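Local coordinates for protein probable TonB-dependent siderophore receptor PiuA (Acinetobacter baumannii, PDB 5FP1) that probably takes up iron across the outer membrane by binding ferric siderophores, with TonB-dependent gating of a plugged beta-barrel, at residues S232-W237 / K247-K252; W301-D306 / A698-T703. All coordinates share one frame; numbering follows the deposited sequence.

Contact 1. Residues S232-W237 / K247-K252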
loop_
_atom_site.group_PDB
_atom_site.type_symbol
_atom_site.label_atom_id
_atom_site.label_comp_id
_atom_site.label_asym_id
_atom_site.label_seq_id
_atom_site.Cartn_x
_atom_site.Cartn_y
_atom_site.Cartn_z
ATOM N N SER A 232 -7.252 -17.266 2.059
ATOM C CA SER A 232 -8.375 -17.340 1.164
ATOM C C SER A 232 -9.302 -16.200 1.591
ATOM O O SER A 232 -8.856 -15.112 1.980
ATOM C CB SER A 232 -9.058 -18.712 1.282
ATOM O OG SER A 232 -10.126 -18.878 0.347
ATOM N N GLY A 233 -10.592 -16.431 1.537
ATOM C CA GLY A 233 -11.546 -15.434 1.972
ATOM C C GLY A 233 -12.873 -16.083 2.311
ATOM O O GLY A 233 -12.954 -17.311 2.385
ATOM N N ILE A 234 -13.898 -15.256 2.507
ATOM C CA ILE A 234 -15.255 -15.716 2.813
ATOM C C ILE A 234 -16.162 -15.312 1.654
ATOM O O ILE A 234 -16.166 -14.130 1.223
ATOM C CB ILE A 234 -15.765 -15.147 4.141
ATOM C CG1 ILE A 234 -14.790 -15.449 5.273
ATOM C CG2 ILE A 234 -17.172 -15.663 4.453
ATOM C CD1 ILE A 234 -14.542 -16.932 5.533
ATOM N N PRO A 235 -16.877 -16.288 1.083
ATOM C CA PRO A 235 -17.660 -15.999 -0.131
ATOM C C PRO A 235 -18.869 -15.121 0.172
ATOM O O PRO A 235 -19.473 -15.276 1.232
ATOM C CB PRO A 235 -18.132 -17.382 -0.578
ATOM C CG PRO A 235 -18.198 -18.182 0.694
ATOM C CD PRO A 235 -17.101 -17.662 1.568
ATOM N N TYR A 236 -19.246 -14.247 -0.757
ATOM C CA TYR A 236 -20.492 -13.472 -0.601
ATOM C C TYR A 236 -21.674 -14.432 -0.760
ATOM O O TYR A 236 -21.661 -15.315 -1.647
ATOM C CB TYR A 236 -20.639 -12.432 -1.699
ATOM C CG TYR A 236 -19.597 -11.314 -1.686
ATOM C CD1 TYR A 236 -19.491 -10.440 -0.607
ATOM C CD2 TYR A 236 -18.747 -11.125 -2.759
ATOM C CE1 TYR A 236 -18.533 -9.429 -0.583
ATOM C CE2 TYR A 236 -17.825 -10.089 -2.759
ATOM C CZ TYR A 236 -17.713 -9.258 -1.675
ATOM O OH TYR A 236 -16.781 -8.239 -1.718
ATOM N N TRP A 237 -22.707 -14.238 0.060
ATOM C CA TRP A 237 -23.914 -15.034 -0.083
ATOM C C TRP A 237 -25.130 -14.323 0.481
ATOM O O TRP A 237 -25.078 -13.725 1.560
ATOM C CB TRP A 237 -23.765 -16.415 0.592
ATOM C CG TRP A 237 -24.826 -17.405 0.141
ATOM C CD1 TRP A 237 -25.889 -17.882 0.879
ATOM C CD2 TRP A 237 -24.971 -17.955 -1.167
ATOM N NE1 TRP A 237 -26.660 -18.731 0.112
ATOM C CE2 TRP A 237 -26.126 -18.798 -1.145
ATOM C CE3 TRP A 237 -24.223 -17.869 -2.343
ATOM C CZ2 TRP A 237 -26.542 -19.499 -2.242
ATOM C CZ3 TRP A 237 -24.649 -18.577 -3.443
ATOM C CH2 TRP A 237 -25.817 -19.370 -3.386
ATOM N N LYS A 247 -23.525 -9.712 1.807
ATOM C CA LYS A 247 -22.435 -9.699 2.721
ATOM C C LYS A 247 -21.769 -11.059 2.699
ATOM O O LYS A 247 -22.299 -12.017 2.126
ATOM C CB LYS A 247 -22.949 -9.419 4.117
ATOM C CG LYS A 247 -23.345 -7.976 4.316
ATOM C CD LYS A 247 -23.981 -7.752 5.679
ATOM C CE LYS A 247 -25.211 -8.628 5.876
ATOM N NZ LYS A 247 -25.727 -8.514 7.269
ATOM N N PRO A 248 -20.621 -11.164 3.349
ATOM C CA PRO A 248 -20.004 -12.476 3.420
ATOM C C PRO A 248 -20.907 -13.524 4.140
ATOM O O PRO A 248 -21.679 -13.177 5.023
ATOM C CB PRO A 248 -18.722 -12.211 4.207
ATOM C CG PRO A 248 -18.410 -10.772 3.949
ATOM C CD PRO A 248 -19.753 -10.109 3.905
ATOM N N ALA A 249 -20.804 -14.777 3.713
ATOM C CA ALA A 249 -21.562 -15.872 4.280
ATOM C C ALA A 249 -21.443 -15.908 5.783
ATOM O O ALA A 249 -20.387 -15.611 6.357
ATOM C CB ALA A 249 -21.084 -17.196 3.688
ATOM N N GLU A 250 -22.529 -16.303 6.432
ATOM C CA GLU A 250 -22.534 -16.472 7.900
ATOM C C GLU A 250 -21.960 -17.839 8.252
ATOM O O GLU A 250 -22.701 -18.838 8.330
ATOM C CB GLU A 250 -23.983 -16.363 8.406
ATOM C CG GLU A 250 -24.565 -14.981 8.160
ATOM C CD GLU A 250 -23.906 -13.920 9.048
ATOM O OE1 GLU A 250 -23.235 -14.280 10.040
ATOM O OE2 GLU A 250 -24.058 -12.718 8.751
ATOM N N VAL A 251 -20.640 -17.888 8.405
ATOM C CA VAL A 251 -19.921 -19.086 8.770
ATOM C C VAL A 251 -19.050 -18.740 9.953
ATOM O O VAL A 251 -18.847 -17.560 10.273
ATOM C CB VAL A 251 -19.046 -19.619 7.626
ATOM C CG1 VAL A 251 -19.922 -19.996 6.449
ATOM C CG2 VAL A 251 -18.036 -18.554 7.192
ATOM N N LYS A 252 -18.556 -19.770 10.618
ATOM C CA LYS A 252 -17.791 -19.574 11.844
ATOM C C LYS A 252 -16.583 -18.659 11.621
ATOM O O LYS A 252 -15.880 -18.767 10.618
ATOM C CB LYS A 252 -17.293 -20.903 12.362
ATOM C CG LYS A 252 -16.780 -20.860 13.792
ATOM C CD LYS A 252 -16.297 -22.237 14.234
ATOM C CE LYS A 252 -15.697 -22.172 15.630
ATOM N NZ LYS A 252 -15.294 -23.524 16.113
HETATM O O HOH W 1 -25.842 -11.308 2.402
HETATM O O HOH W 2 -24.255 -13.654 4.291
#
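A proline takes the place of a strand residue here: Pro248 stands opposite Tyr236 as a non-hydrogen-bonded antiparallel pair. Its missing N-H costs no bond across the pair, because the bonds lie on either side of it. Ala249 N gives its proton to Pro235 O at 2.9 Å. Trp237 N reaches Lys247 O at 3.1 Å in an almost straight bond, with an N-H...O angle of 172°. The chain turns a corner at Lys247, and a water extends the pairing there by accepting from Lys247 N and donating to Trp237 O.

Ile234 CG2 sits 3.8 Å from Pro248 CB, and the two side chains cross at about a right angle. The same methyl meets Val251 CG2 tip to tip at 4.1 Å. With CG2 anti to the backbone N, Ile234 can present this branch to both. Phe693 covers Ile234 and Pro248 from strand 693-696. Ala249 CB lies 4.2 Å from Trp237 CB, while the Tyr236 ring carries its hydroxyl off to Tyr697 O. The edge of the Tyr236 ring lies beside the Lys247-Pro248 peptide. This irregular, two-bond antiparallel pairing shapes the long connection between barrel strands 215-226 and 264-279; long loops between barrel strands are a feature of TonB-dependent receptors.

Contact 2. Residues W301-D306 / A698-T703. With PO4 (phosphate ion), chain B.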
loop_
_atom_site.group_PDB
_atom_site.type_symbol
_atom_site.label_atom_id
_atom_site.label_comp_id
_atom_site.label_asym_id
_atom_site.label_seq_id
_atom_site.Cartn_x
_atom_site.Cartn_y
_atom_site.Cartn_z
ATOM N N TRP A 301 -3.401 -19.606 -4.770
ATOM C CA TRP A 301 -4.313 -19.408 -3.649
ATOM C C TRP A 301 -5.762 -19.628 -4.079
ATOM O O TRP A 301 -6.072 -19.712 -5.289
ATOM C CB TRP A 301 -4.116 -18.046 -2.937
ATOM C CG TRP A 301 -4.436 -16.919 -3.755
ATOM C CD1 TRP A 301 -3.591 -16.268 -4.630
ATOM C CD2 TRP A 301 -5.715 -16.264 -3.871
ATOM N NE1 TRP A 301 -4.277 -15.276 -5.282
ATOM C CE2 TRP A 301 -5.573 -15.243 -4.829
ATOM C CE3 TRP A 301 -6.966 -16.458 -3.271
ATOM C CZ2 TRP A 301 -6.639 -14.400 -5.195
ATOM C CZ3 TRP A 301 -8.012 -15.619 -3.624
ATOM C CH2 TRP A 301 -7.849 -14.619 -4.587
ATOM N N THR A 302 -6.633 -19.741 -3.084
ATOM C CA THR A 302 -8.000 -20.175 -3.311
ATOM C C THR A 302 -9.011 -19.062 -3.232
ATOM O O THR A 302 -9.125 -18.376 -2.207
ATOM C CB THR A 302 -8.408 -21.264 -2.297
ATOM O OG1 THR A 302 -7.568 -22.403 -2.473
ATOM C CG2 THR A 302 -9.850 -21.652 -2.500
ATOM N N ASN A 303 -9.779 -18.920 -4.307
ATOM C CA ASN A 303 -11.009 -18.125 -4.302
ATOM C C ASN A 303 -12.145 -19.049 -3.795
ATOM O O ASN A 303 -12.393 -20.109 -4.384
ATOM C CB ASN A 303 -11.253 -17.597 -5.723
ATOM C CG ASN A 303 -12.636 -16.962 -5.940
ATOM O OD1 ASN A 303 -13.607 -17.193 -5.204
ATOM N ND2 ASN A 303 -12.736 -16.215 -7.026
ATOM N N PRO A 304 -12.805 -18.677 -2.683
ATOM C CA PRO A 304 -13.840 -19.562 -2.105
ATOM C C PRO A 304 -15.136 -19.561 -2.955
ATOM O O PRO A 304 -15.973 -18.659 -2.862
ATOM C CB PRO A 304 -14.066 -18.957 -0.720
ATOM C CG PRO A 304 -13.863 -17.486 -0.956
ATOM C CD PRO A 304 -12.690 -17.421 -1.919
ATOM N N ASP A 305 -15.212 -20.554 -3.832
ATOM C CA ASP A 305 -16.372 -20.905 -4.663
ATOM C C ASP A 305 -16.570 -20.132 -5.967
ATOM O O ASP A 305 -17.294 -20.594 -6.825
ATOM C CB ASP A 305 -17.684 -20.937 -3.886
ATOM C CG ASP A 305 -18.648 -21.975 -4.464
ATOM O OD1 ASP A 305 -18.167 -23.106 -4.716
ATOM O OD2 ASP A 305 -19.867 -21.688 -4.638
ATOM N N ASP A 306 -15.938 -18.971 -6.119
ATOM C CA ASP A 306 -15.955 -18.264 -7.412
ATOM C C ASP A 306 -17.387 -18.043 -7.891
ATOM O O ASP A 306 -17.683 -18.183 -9.078
ATOM C CB ASP A 306 -15.173 -19.078 -8.416
ATOM C CG ASP A 306 -14.746 -18.279 -9.637
ATOM O OD1 ASP A 306 -14.668 -17.051 -9.577
ATOM O OD2 ASP A 306 -14.450 -18.902 -10.644
ATOM N N ALA A 698 -14.421 -7.190 -5.931
ATOM C CA ALA A 698 -15.544 -6.783 -6.812
ATOM C C ALA A 698 -16.556 -7.898 -7.021
ATOM O O ALA A 698 -17.737 -7.652 -7.272
ATOM C CB ALA A 698 -15.008 -6.271 -8.165
ATOM N N SER A 699 -16.085 -9.133 -6.932
ATOM C CA SER A 699 -16.968 -10.284 -6.959
ATOM C C SER A 699 -16.436 -11.395 -6.042
ATOM O O SER A 699 -15.315 -11.333 -5.545
ATOM C CB SER A 699 -17.145 -10.779 -8.395
ATOM O OG SER A 699 -18.295 -11.594 -8.454
ATOM N N HIS A 700 -17.269 -12.383 -5.793
ATOM C CA HIS A 700 -16.860 -13.650 -5.193
ATOM C C HIS A 700 -16.641 -13.698 -3.672
ATOM O O HIS A 700 -17.203 -14.575 -3.000
ATOM C CB HIS A 700 -15.634 -14.223 -5.898
ATOM C CG HIS A 700 -15.716 -14.181 -7.391
ATOM N ND1 HIS A 700 -16.786 -14.692 -8.097
ATOM C CD2 HIS A 700 -14.844 -13.709 -8.317
ATOM C CE1 HIS A 700 -16.576 -14.526 -9.390
ATOM N NE2 HIS A 700 -15.405 -13.932 -9.551
ATOM N N TYR A 701 -15.802 -12.822 -3.130
ATOM C CA TYR A 701 -15.380 -12.968 -1.743
ATOM C C TYR A 701 -14.877 -11.696 -1.113
ATOM O O TYR A 701 -14.572 -10.692 -1.789
ATOM C CB TYR A 701 -14.293 -14.048 -1.622
ATOM C CG TYR A 701 -12.922 -13.559 -2.016
ATOM C CD1 TYR A 701 -12.517 -13.533 -3.347
ATOM C CD2 TYR A 701 -12.035 -13.097 -1.054
ATOM C CE1 TYR A 701 -11.268 -13.025 -3.712
ATOM C CE2 TYR A 701 -10.779 -12.654 -1.396
ATOM C CZ TYR A 701 -10.389 -12.615 -2.723
ATOM O OH TYR A 701 -9.117 -12.139 -3.023
ATOM N N ALA A 702 -14.811 -11.749 0.209
ATOM C CA ALA A 702 -14.164 -10.734 1.022
ATOM C C ALA A 702 -13.144 -11.374 1.944
ATOM O O ALA A 702 -13.241 -12.553 2.280
ATOM C CB ALA A 702 -15.178 -9.991 1.839
ATOM N N THR A 703 -12.181 -10.586 2.399
ATOM C CA THR A 703 -11.104 -11.104 3.219
ATOM C C THR A 703 -11.413 -10.783 4.664
ATOM O O THR A 703 -11.623 -9.621 5.022
ATOM C CB THR A 703 -9.753 -10.454 2.843
ATOM O OG1 THR A 703 -9.456 -10.750 1.475
ATOM C CG2 THR A 703 -8.609 -10.948 3.710
HETATM P P PO4 B . -13.843 -15.177 -12.331
HETATM O O1 PO4 B . -14.998 -16.155 -12.270
HETATM O O2 PO4 B . -12.959 -15.439 -11.131
HETATM O O3 PO4 B . -14.354 -13.736 -12.294
HETATM O O4 PO4 B . -13.051 -15.401 -13.608
HETATM O O HOH W 3 -17.841 -17.029 -4.124
#
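Trp301 lays the far end of its six-membered ring against the phenol end of Tyr701, with CH2 3.2 Å from Tyr701 OH, which is hydrogen-bonded to Gly75 O. The rings meet obliquely, their planes 64° apart. At the other end of the side chain, Pro304 CG packs 3.5 Å from Tyr701 CB. Tyr701 CG lies between its backbone N and carbonyl carbon (chi1 80°), which turns the ring toward Trp301. This joins the end of the long barrel strand 284-304 to the short strand 701-704, which precedes the last barrel strand, 709-717. The two backbones are bridged by a water that donates to both Pro304 O and His700 O.

The His700 ring lies between two oxygens: Asp306 OD1, 3.1 Å above the plane of one face, and Ser699 OG over the opposite face, both toward the rim. At the edge, NE2 donates to O3 of a phosphate, probably from the crystallisation liquor, at 2.9 Å, while ND1 pairs with Ser307 OG. The Asn303 side chain crosses that of His700 at about a right angle, the amide plane 52° from the ring plane. Asp306 OD2 forms a salt bridge with Arg319.

Overall arrangement
Contacts 1 and 2 have centres about 9 Å apart and meet through one small antiparallel sheet. Strands 234-238 and 701-704 are neighbours in it, and Ile234 N lies 2.8 Å from Ala702 O, probably as a hydrogen bond. A second probable bond runs from Ser232 OG to Thr302 O, also 2.8 Å. Pro235 CB packs 3.4 Å from Pro304 O. Strand 234-238 thus meets residues 247-252, the end of strand 284-304 and strand 701-704. Connections far apart in sequence are thereby joined on the same side of the chain's centre. The phosphate lies at contact 2, beside His700; the backbone of His700 also bonds to that of Tyr236 in contact 1.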